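PDB 2NT2: protein phosphatase Slingshot homolog 2 from Homo sapiens, which dephosphorylates and so activates the actin-depolymerizing factor cofilin, regulating actin filament dynamics, the chain here being its catalytic domain. Local coordinates for residues 10-15 and 81-86; 38-43 and 85-90. The protein carries 1 engineered substitution. One frame throughout, in Å; residues are numbered along the deposited sequence.

Contact 1. Residues 10-15 and 81-86; sequences HVFLGS and GSKCLV
Phe12 and Leu85 are paired across two neighbouring parallel strands, 11-14 and 83-86, and their side chains rise from the same face of the sheet. The branch that leans over is CD1 of Leu85: it comes up against CB of Phe12 at 4.0 Å and then reaches along the strand to the backbone of Gly14, lying 3.9 Å from Gly14 N. The methyl lies close over Gly14, where a CB would probably be tight against it. On the Lys83 side of Phe12 the aliphatic stem of the lysine is the bump, its CD meeting CE1 at the ring edge, in the ring plane, at 3.9 Å.

The other face carries Val11, Leu13, Cys84 and Val86. CG2 of Val86, placed beside its own backbone N, touches both Val11 CG1, 4.0 Å away, and the carbonyl oxygen of Phe12, while CD1 of Leu13 drops toward Val86 O. Val99 of helix 94-107 packs on both Leu13 and Val86.

Four backbone hydrogen bonds join the strands, among them Phe12 N to Cys84 O at 2.6 Å and Gly14 N to Val86 O at 2.9 Å. This is the parallel pairing at the core of the protein-tyrosine phosphatase fold, in which the strand of Val86 runs on toward the catalytic phosphate-binding loop.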
ATOM      1  N   HIS A  10       3.207   3.774 -10.884  1.00 21.09           N
ATOM      2  CA  HIS A  10       2.042   2.909 -10.817  1.00 20.42           C
ATOM      3  C   HIS A  10       1.483   2.744  -9.417  1.00 17.07           C
ATOM      4  O   HIS A  10       0.695   1.817  -9.179  1.00 20.22           O
ATOM      5  CB  HIS A  10       2.413   1.533 -11.395  1.00 18.32           C
ATOM      6  CG  HIS A  10       3.485   0.848 -10.602  1.00 24.72           C
ATOM      7  ND1 HIS A  10       4.731   1.391 -10.388  1.00 24.78           N
ATOM      8  CD2 HIS A  10       3.488  -0.348  -9.964  1.00 26.96           C
ATOM      9  CE1 HIS A  10       5.458   0.560  -9.656  1.00 25.13           C
ATOM     10  NE2 HIS A  10       4.723  -0.508  -9.384  1.00 23.63           N
ATOM     11  N   VAL A  11       1.854   3.602  -8.465  1.00 16.68           N
ATOM     12  CA  VAL A  11       1.443   3.361  -7.077  1.00 17.09           C
ATOM     13  C   VAL A  11       0.974   4.637  -6.392  1.00 15.97           C
ATOM     14  O   VAL A  11       1.704   5.630  -6.343  1.00 25.46           O
ATOM     15  CB  VAL A  11       2.567   2.751  -6.219  1.00 21.12           C
ATOM     16  CG1 VAL A  11       2.121   2.570  -4.772  1.00  8.10           C
ATOM     17  CG2 VAL A  11       3.041   1.426  -6.796  1.00  4.03           C
ATOM     18  N   PHE A  12      -0.231   4.590  -5.830  1.00 16.07           N
ATOM     19  CA  PHE A  12      -0.716   5.678  -4.984  1.00 15.17           C
ATOM     20  C   PHE A  12      -0.937   5.168  -3.561  1.00 19.40           C
ATOM     21  O   PHE A  12      -1.344   4.020  -3.387  1.00 12.82           O
ATOM     22  CB  PHE A  12      -2.012   6.284  -5.527  1.00 17.54           C
ATOM     23  CG  PHE A  12      -1.790   7.293  -6.646  1.00 26.98           C
ATOM     24  CD1 PHE A  12      -1.693   6.877  -7.962  1.00 33.72           C
ATOM     25  CD2 PHE A  12      -1.678   8.644  -6.359  1.00 22.12           C
ATOM     26  CE1 PHE A  12      -1.486   7.792  -8.979  1.00 34.76           C
ATOM     27  CE2 PHE A  12      -1.467   9.564  -7.367  1.00 27.00           C
ATOM     28  CZ  PHE A  12      -1.369   9.140  -8.680  1.00 31.31           C
ATOM     29  N   LEU A  13      -0.693   6.038  -2.599  1.00 15.92           N
ATOM     30  CA  LEU A  13      -0.951   5.760  -1.187  1.00 19.41           C
ATOM     31  C   LEU A  13      -2.034   6.688  -0.649  1.00 18.20           C
ATOM     32  O   LEU A  13      -1.910   7.915  -0.765  1.00 17.70           O
ATOM     33  CB  LEU A  13       0.358   5.913  -0.405  1.00 11.28           C
ATOM     34  CG  LEU A  13       0.287   5.610   1.094  1.00 16.45           C
ATOM     35  CD1 LEU A  13      -0.101   4.156   1.302  1.00  5.89           C
ATOM     36  CD2 LEU A  13       1.607   5.939   1.776  1.00 12.94           C
ATOM     37  N   GLY A  14      -3.112   6.157  -0.070  1.00 15.71           N
ATOM     38  CA  GLY A  14      -4.222   7.018   0.319  1.00 18.74           C
ATOM     39  C   GLY A  14      -5.131   6.476   1.395  1.00 18.15           C
ATOM     40  O   GLY A  14      -4.829   5.515   2.100  1.00 16.18           O
ATOM     41  N   SER A  15      -6.301   7.102   1.541  1.00 19.63           N
ATOM     42  CA  SER A  15      -7.266   6.754   2.571  1.00 16.06           C
ATOM     43  C   SER A  15      -8.553   6.191   1.980  1.00 10.45           C
ATOM     44  O   SER A  15      -8.708   6.079   0.764  1.00 13.44           O
ATOM     45  CB  SER A  15      -7.594   7.984   3.430  1.00 16.80           C
ATOM     46  OG  SER A  15      -8.174   9.011   2.635  1.00 12.94           O
ATOM     47  N   GLY A  81       0.155  -1.932 -17.570  1.00 28.62           N
ATOM     48  CA  GLY A  81       0.335  -0.515 -17.820  1.00 31.79           C
ATOM     49  C   GLY A  81      -0.671   0.357 -17.103  1.00 32.64           C
ATOM     50  O   GLY A  81      -1.151   1.351 -17.662  1.00 28.97           O
ATOM     51  N   SER A  82      -1.006   0.019 -15.859  1.00 30.70           N
ATOM     52  CA  SER A  82      -1.974   0.817 -15.108  1.00 30.39           C
ATOM     53  C   SER A  82      -1.405   1.232 -13.753  1.00 28.18           C
ATOM     54  O   SER A  82      -0.236   0.983 -13.479  1.00 28.77           O
ATOM     55  CB  SER A  82      -3.297   0.069 -14.927  1.00 28.17           C
ATOM     56  OG  SER A  82      -4.339   0.958 -14.563  1.00 24.31           O
ATOM     57  N   LYS A  83      -2.239   1.873 -12.945  1.00 26.06           N
ATOM     58  CA  LYS A  83      -1.876   2.421 -11.652  1.00 22.38           C
ATOM     59  C   LYS A  83      -2.728   1.800 -10.542  1.00 22.17           C
ATOM     60  O   LYS A  83      -3.850   1.358 -10.787  1.00 21.82           O
ATOM     61  CB  LYS A  83      -2.022   3.943 -11.614  1.00 22.69           C
ATOM     62  CG  LYS A  83      -1.409   4.666 -12.804  1.00 18.49           C
ATOM     63  CD  LYS A  83      -1.143   6.131 -12.492  1.00 16.56           C
ATOM     64  CE  LYS A  83      -0.228   6.738 -13.548  1.00 26.05           C
ATOM     65  NZ  LYS A  83      -0.934   6.924 -14.848  1.00 35.85           N
ATOM     66  N   CYS A  84      -2.153   1.779  -9.347  1.00 19.85           N
ATOM     67  CA  CYS A  84      -2.750   1.113  -8.193  1.00 15.86           C
ATOM     68  C   CYS A  84      -2.855   2.067  -7.011  1.00 14.91           C
ATOM     69  O   CYS A  84      -1.904   2.782  -6.697  1.00 16.54           O
ATOM     70  CB  CYS A  84      -1.922  -0.118  -7.826  1.00 19.77           C
ATOM     71  SG  CYS A  84      -2.524  -1.102  -6.437  1.00 20.63           S
ATOM     72  N   LEU A  85      -4.021   2.084  -6.370  1.00 17.58           N
ATOM     73  CA  LEU A  85      -4.188   2.811  -5.120  1.00 14.34           C
ATOM     74  C   LEU A  85      -4.003   1.875  -3.929  1.00 13.23           C
ATOM     75  O   LEU A  85      -4.786   0.957  -3.688  1.00 15.41           O
ATOM     76  CB  LEU A  85      -5.558   3.490  -5.050  1.00  9.08           C
ATOM     77  CG  LEU A  85      -5.980   4.005  -3.667  1.00 10.95           C
ATOM     78  CD1 LEU A  85      -5.096   5.164  -3.238  1.00 14.90           C
ATOM     79  CD2 LEU A  85      -7.446   4.408  -3.663  1.00  6.73           C
ATOM     80  N   VAL A  86      -2.949   2.108  -3.147  1.00 14.48           N
ATOM     81  CA  VAL A  86      -2.862   1.381  -1.883  1.00 13.01           C
ATOM     82  C   VAL A  86      -3.485   2.238  -0.779  1.00 16.75           C
ATOM     83  O   VAL A  86      -3.000   3.335  -0.516  1.00 16.01           O
ATOM     84  CB  VAL A  86      -1.436   0.994  -1.481  1.00 10.03           C
ATOM     85  CG1 VAL A  86      -1.509  -0.108  -0.424  1.00  8.04           C
ATOM     86  CG2 VAL A  86      -0.631   0.537  -2.684  1.00 11.60           C
TER

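Contact 2. Residues 38-43 and 85-90; sequences REIDNF and LVHSKM. Engineered in segment 85-90: Ser88 (natural residue Cys). With SO4 (sulfate ion), chain D.
Glu39 and Ile40 carry most of the loop's approach to Lys89 and His87. The carboxylate of Glu39 comes no nearer than 4.1 Å, from OE1 to Lys89 CB, and its ionic partner is Arg94, with which OE1 forms a salt bridge. Ile40 follows, and its two branches diverge: CD1 presses on Lys89 CB at a tight 3.5 Å, the side chains crossing at about a right angle, whereas CG2, anti to the backbone N, meets the edge of the His87 ring at CE1. At Asp41 the backbone takes over. Its carbonyl oxygen accepts a bond from a water that also sits 2.8 Å from His87 NE2, adding a water-mediated polar link to the direct contact of Ile40 with the ring.

His87 is held at its other nitrogen too, ND1 donating to Ser88 O at 3.2 Å with the acceptor near the ring plane. With chi1 at 78°, CG lies between the backbone N and the carbonyl carbon, turning the ring toward the loop. A leucine in its place would probably leave Ser88 O without this donor and the bridging water without its second partner.

Ser88, engineered in place of the phosphocysteine-forming Cys, approaches a sulfate through OG, and Met90 N binds the sulfate at O1 over 2.7 Å. Arg94 NE of helix 94-107, with Val92 N and Ser93 N, adds further bonds to the sulfate, while Glu16 of helix 16-19 packs on Ile40, Ala19 of that helix touches His87 and Phe43, and strand 30-35 flanks His87 with Ile33 and Asn35.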
ATOM      1  N   ARG A  38      -9.882  -4.587   6.845  1.00 17.48           N
ATOM      2  CA  ARG A  38     -10.972  -5.519   7.082  1.00 21.71           C
ATOM      3  C   ARG A  38     -12.319  -4.789   7.061  1.00 20.19           C
ATOM      4  O   ARG A  38     -13.309  -5.352   6.590  1.00 23.07           O
ATOM      5  CB  ARG A  38     -10.809  -6.228   8.429  1.00 27.73           C
ATOM      6  CG  ARG A  38     -12.015  -7.090   8.797  1.00 31.50           C
ATOM      7  CD  ARG A  38     -11.752  -8.560   8.510  1.00 37.18           C
ATOM      8  NE  ARG A  38     -12.696  -9.109   7.543  1.00 46.16           N
ATOM      9  CZ  ARG A  38     -12.533 -10.219   6.847  1.00 46.25           C
ATOM     10  NH1 ARG A  38     -11.438 -10.954   6.988  1.00 55.50           N
ATOM     11  NH2 ARG A  38     -13.471 -10.605   5.993  1.00 49.68           N
ATOM     12  N   GLU A  39     -12.322  -3.567   7.570  1.00 14.85           N
ATOM     13  CA  GLU A  39     -13.514  -2.793   7.867  1.00 25.24           C
ATOM     14  C   GLU A  39     -13.952  -1.820   6.786  1.00 27.20           C
ATOM     15  O   GLU A  39     -15.054  -1.266   6.807  1.00 18.61           O
ATOM     16  CB  GLU A  39     -13.263  -2.025   9.181  1.00 25.62           C
ATOM     17  CG  GLU A  39     -12.393  -0.791   9.032  1.00 20.85           C
ATOM     18  CD  GLU A  39     -10.912  -1.058   9.189  1.00 25.03           C
ATOM     19  OE1 GLU A  39     -10.168  -0.130   9.582  1.00 36.37           O
ATOM     20  OE2 GLU A  39     -10.452  -2.187   8.921  1.00 19.25           O
ATOM     21  N   ILE A  40     -13.104  -1.538   5.793  1.00 26.09           N
ATOM     22  CA  ILE A  40     -13.549  -0.608   4.751  1.00 19.67           C
ATOM     23  C   ILE A  40     -13.952  -1.386   3.503  1.00 21.31           C
ATOM     24  O   ILE A  40     -13.323  -2.378   3.147  1.00 13.87           O
ATOM     25  CB  ILE A  40     -12.481   0.435   4.401  1.00 16.06           C
ATOM     26  CG1 ILE A  40     -12.226   1.444   5.534  1.00 20.41           C
ATOM     27  CG2 ILE A  40     -12.809   1.183   3.125  1.00  6.82           C
ATOM     28  CD1 ILE A  40     -11.039   1.024   6.371  1.00 27.49           C
ATOM     29  N   ASP A  41     -15.011  -0.917   2.861  1.00 19.46           N
ATOM     30  CA  ASP A  41     -15.573  -1.564   1.691  1.00 21.39           C
ATOM     31  C   ASP A  41     -14.800  -1.262   0.410  1.00 19.96           C
ATOM     32  O   ASP A  41     -14.050  -0.292   0.340  1.00 19.18           O
ATOM     33  CB  ASP A  41     -17.040  -1.122   1.533  1.00 19.81           C
ATOM     34  CG  ASP A  41     -17.853  -1.487   2.763  1.00 31.05           C
ATOM     35  OD1 ASP A  41     -18.480  -0.591   3.366  1.00 56.54           O
ATOM     36  OD2 ASP A  41     -17.849  -2.673   3.151  1.00 23.95           O
ATOM     37  N   ASN A  42     -15.028  -2.118  -0.575  1.00 20.54           N
ATOM     38  CA  ASN A  42     -14.752  -1.930  -1.982  1.00 21.45           C
ATOM     39  C   ASN A  42     -15.885  -1.099  -2.601  1.00 21.83           C
ATOM     40  O   ASN A  42     -16.935  -1.634  -2.951  1.00 18.92           O
ATOM     41  CB  ASN A  42     -14.656  -3.258  -2.724  1.00 23.56           C
ATOM     42  CG  ASN A  42     -13.462  -4.107  -2.356  1.00 26.64           C
ATOM     43  OD1 ASN A  42     -13.310  -5.214  -2.878  1.00 30.00           O
ATOM     44  ND2 ASN A  42     -12.609  -3.593  -1.476  1.00 14.08           N
ATOM     45  N   PHE A  43     -15.679   0.205  -2.686  1.00 20.97           N
ATOM     46  CA  PHE A  43     -16.712   1.141  -3.083  1.00 21.26           C
ATOM     47  C   PHE A  43     -17.211   0.943  -4.501  1.00 26.40           C
ATOM     48  O   PHE A  43     -18.395   1.181  -4.776  1.00 29.26           O
ATOM     49  CB  PHE A  43     -16.180   2.578  -2.912  1.00 21.08           C
ATOM     50  CG  PHE A  43     -15.874   2.902  -1.454  1.00 28.11           C
ATOM     51  CD1 PHE A  43     -16.893   2.971  -0.518  1.00 26.75           C
ATOM     52  CD2 PHE A  43     -14.573   3.130  -1.042  1.00 27.85           C
ATOM     53  CE1 PHE A  43     -16.626   3.264   0.806  1.00 20.39           C
ATOM     54  CE2 PHE A  43     -14.297   3.421   0.283  1.00 28.95           C
ATOM     55  CZ  PHE A  43     -15.323   3.485   1.208  1.00 23.21           C
ATOM     56  N   LEU A  85      -4.021   2.084  -6.370  1.00 17.58           N
ATOM     57  CA  LEU A  85      -4.188   2.811  -5.120  1.00 14.34           C
ATOM     58  C   LEU A  85      -4.003   1.875  -3.929  1.00 13.23           C
ATOM     59  O   LEU A  85      -4.786   0.957  -3.688  1.00 15.41           O
ATOM     60  CB  LEU A  85      -5.558   3.490  -5.050  1.00  9.08           C
ATOM     61  CG  LEU A  85      -5.980   4.005  -3.667  1.00 10.95           C
ATOM     62  CD1 LEU A  85      -5.096   5.164  -3.238  1.00 14.90           C
ATOM     63  CD2 LEU A  85      -7.446   4.408  -3.663  1.00  6.73           C
ATOM     64  N   VAL A  86      -2.949   2.108  -3.147  1.00 14.48           N
ATOM     65  CA  VAL A  86      -2.862   1.381  -1.883  1.00 13.01           C
ATOM     66  C   VAL A  86      -3.485   2.238  -0.779  1.00 16.75           C
ATOM     67  O   VAL A  86      -3.000   3.335  -0.516  1.00 16.01           O
ATOM     68  CB  VAL A  86      -1.436   0.994  -1.481  1.00 10.03           C
ATOM     69  CG1 VAL A  86      -1.509  -0.108  -0.424  1.00  8.04           C
ATOM     70  CG2 VAL A  86      -0.631   0.537  -2.684  1.00 11.60           C
ATOM     71  N   HIS A  87      -4.561   1.735  -0.179  1.00 18.50           N
ATOM     72  CA  HIS A  87      -5.260   2.518   0.841  1.00 11.53           C
ATOM     73  C   HIS A  87      -5.644   1.666   2.046  1.00 10.03           C
ATOM     74  O   HIS A  87      -5.743   0.444   1.978  1.00 10.12           O
ATOM     75  CB  HIS A  87      -6.478   3.220   0.258  1.00  8.25           C
ATOM     76  CG  HIS A  87      -7.694   2.385   0.037  1.00  7.25           C
ATOM     77  ND1 HIS A  87      -8.707   2.296   0.966  1.00  9.32           N
ATOM     78  CD2 HIS A  87      -8.085   1.606  -0.999  1.00  4.84           C
ATOM     79  CE1 HIS A  87      -9.662   1.499   0.517  1.00  5.11           C
ATOM     80  NE2 HIS A  87      -9.308   1.064  -0.677  1.00  8.62           N
ATOM     81  N   SER A  88      -5.815   2.369   3.158  1.00  9.06           N
ATOM     82  CA  SER A  88      -6.342   1.824   4.400  1.00 13.02           C
ATOM     83  C   SER A  88      -7.536   2.670   4.837  1.00 15.90           C
ATOM     84  O   SER A  88      -8.260   3.195   3.987  1.00 13.95           O
ATOM     85  CB  SER A  88      -5.258   1.787   5.476  1.00  8.49           C
ATOM     86  OG  SER A  88      -4.585   3.031   5.573  1.00 22.11           O
ATOM     87  N   LYS A  89      -7.726   2.836   6.138  1.00 14.07           N
ATOM     88  CA  LYS A  89      -8.693   3.841   6.594  1.00 14.90           C
ATOM     89  C   LYS A  89      -8.057   5.231   6.571  1.00 16.41           C
ATOM     90  O   LYS A  89      -8.614   6.159   5.997  1.00  9.76           O
ATOM     91  CB  LYS A  89      -9.219   3.507   7.983  1.00 17.39           C
ATOM     92  CG  LYS A  89      -9.797   4.686   8.749  1.00 20.51           C
ATOM     93  CD  LYS A  89     -11.045   4.313   9.523  1.00 24.48           C
ATOM     94  CE  LYS A  89     -11.723   5.548  10.092  1.00 28.77           C
ATOM     95  NZ  LYS A  89     -13.202   5.392  10.155  1.00 42.79           N
ATOM     96  N   MET A  90      -6.892   5.393   7.197  1.00 15.63           N
ATOM     97  CA  MET A  90      -6.251   6.701   7.216  1.00 18.97           C
ATOM     98  C   MET A  90      -5.159   6.857   6.168  1.00 17.81           C
ATOM     99  O   MET A  90      -4.842   7.990   5.793  1.00 16.27           O
ATOM    100  CB  MET A  90      -5.692   7.013   8.607  1.00 22.00           C
ATOM    101  CG  MET A  90      -6.632   6.722   9.761  1.00 23.92           C
ATOM    102  SD  MET A  90      -8.216   7.575   9.678  1.00 33.59           S
ATOM    103  CE  MET A  90      -7.758   9.113   8.890  1.00 80.04           C
TER
HETATM  104  S   SO4 D 101      -4.664   2.937   8.765  1.00 19.17           S
HETATM  105  O1  SO4 D 101      -6.051   3.163   8.385  1.00  8.35           O
HETATM  106  O2  SO4 D 101      -4.393   3.463  10.101  1.00 17.74           O
HETATM  107  O3  SO4 D 101      -4.382   1.498   8.765  1.00 19.04           O
HETATM  108  O4  SO4 D 101      -3.787   3.604   7.796  1.00  9.64           O
HETATM  109  O   HOH W   1     -11.861   0.467  -1.545  1.00  9.63           O

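Overall arrangement
Contacts 1 and 2 follow one another along strand 83-87, their centres about 12 Å apart, and share its Leu85 and Val86. Contact 1 pairs that strand with 11-14, one of its two neighbours in the sheet; contact 2 takes over where it runs out into the sulfate-binding loop. They also touch directly, Gly14 O lying 3.4 Å from His87 CB and Ser15 CB 3.3 Å from Lys89 O, so the end of segment 10-15 packs against the start of the catalytic loop. The Leu13 side chain of contact 1 is about 6 Å from that of Ser88, the substituted active-site position, where the sulfate probably mimics the substrate phosphate.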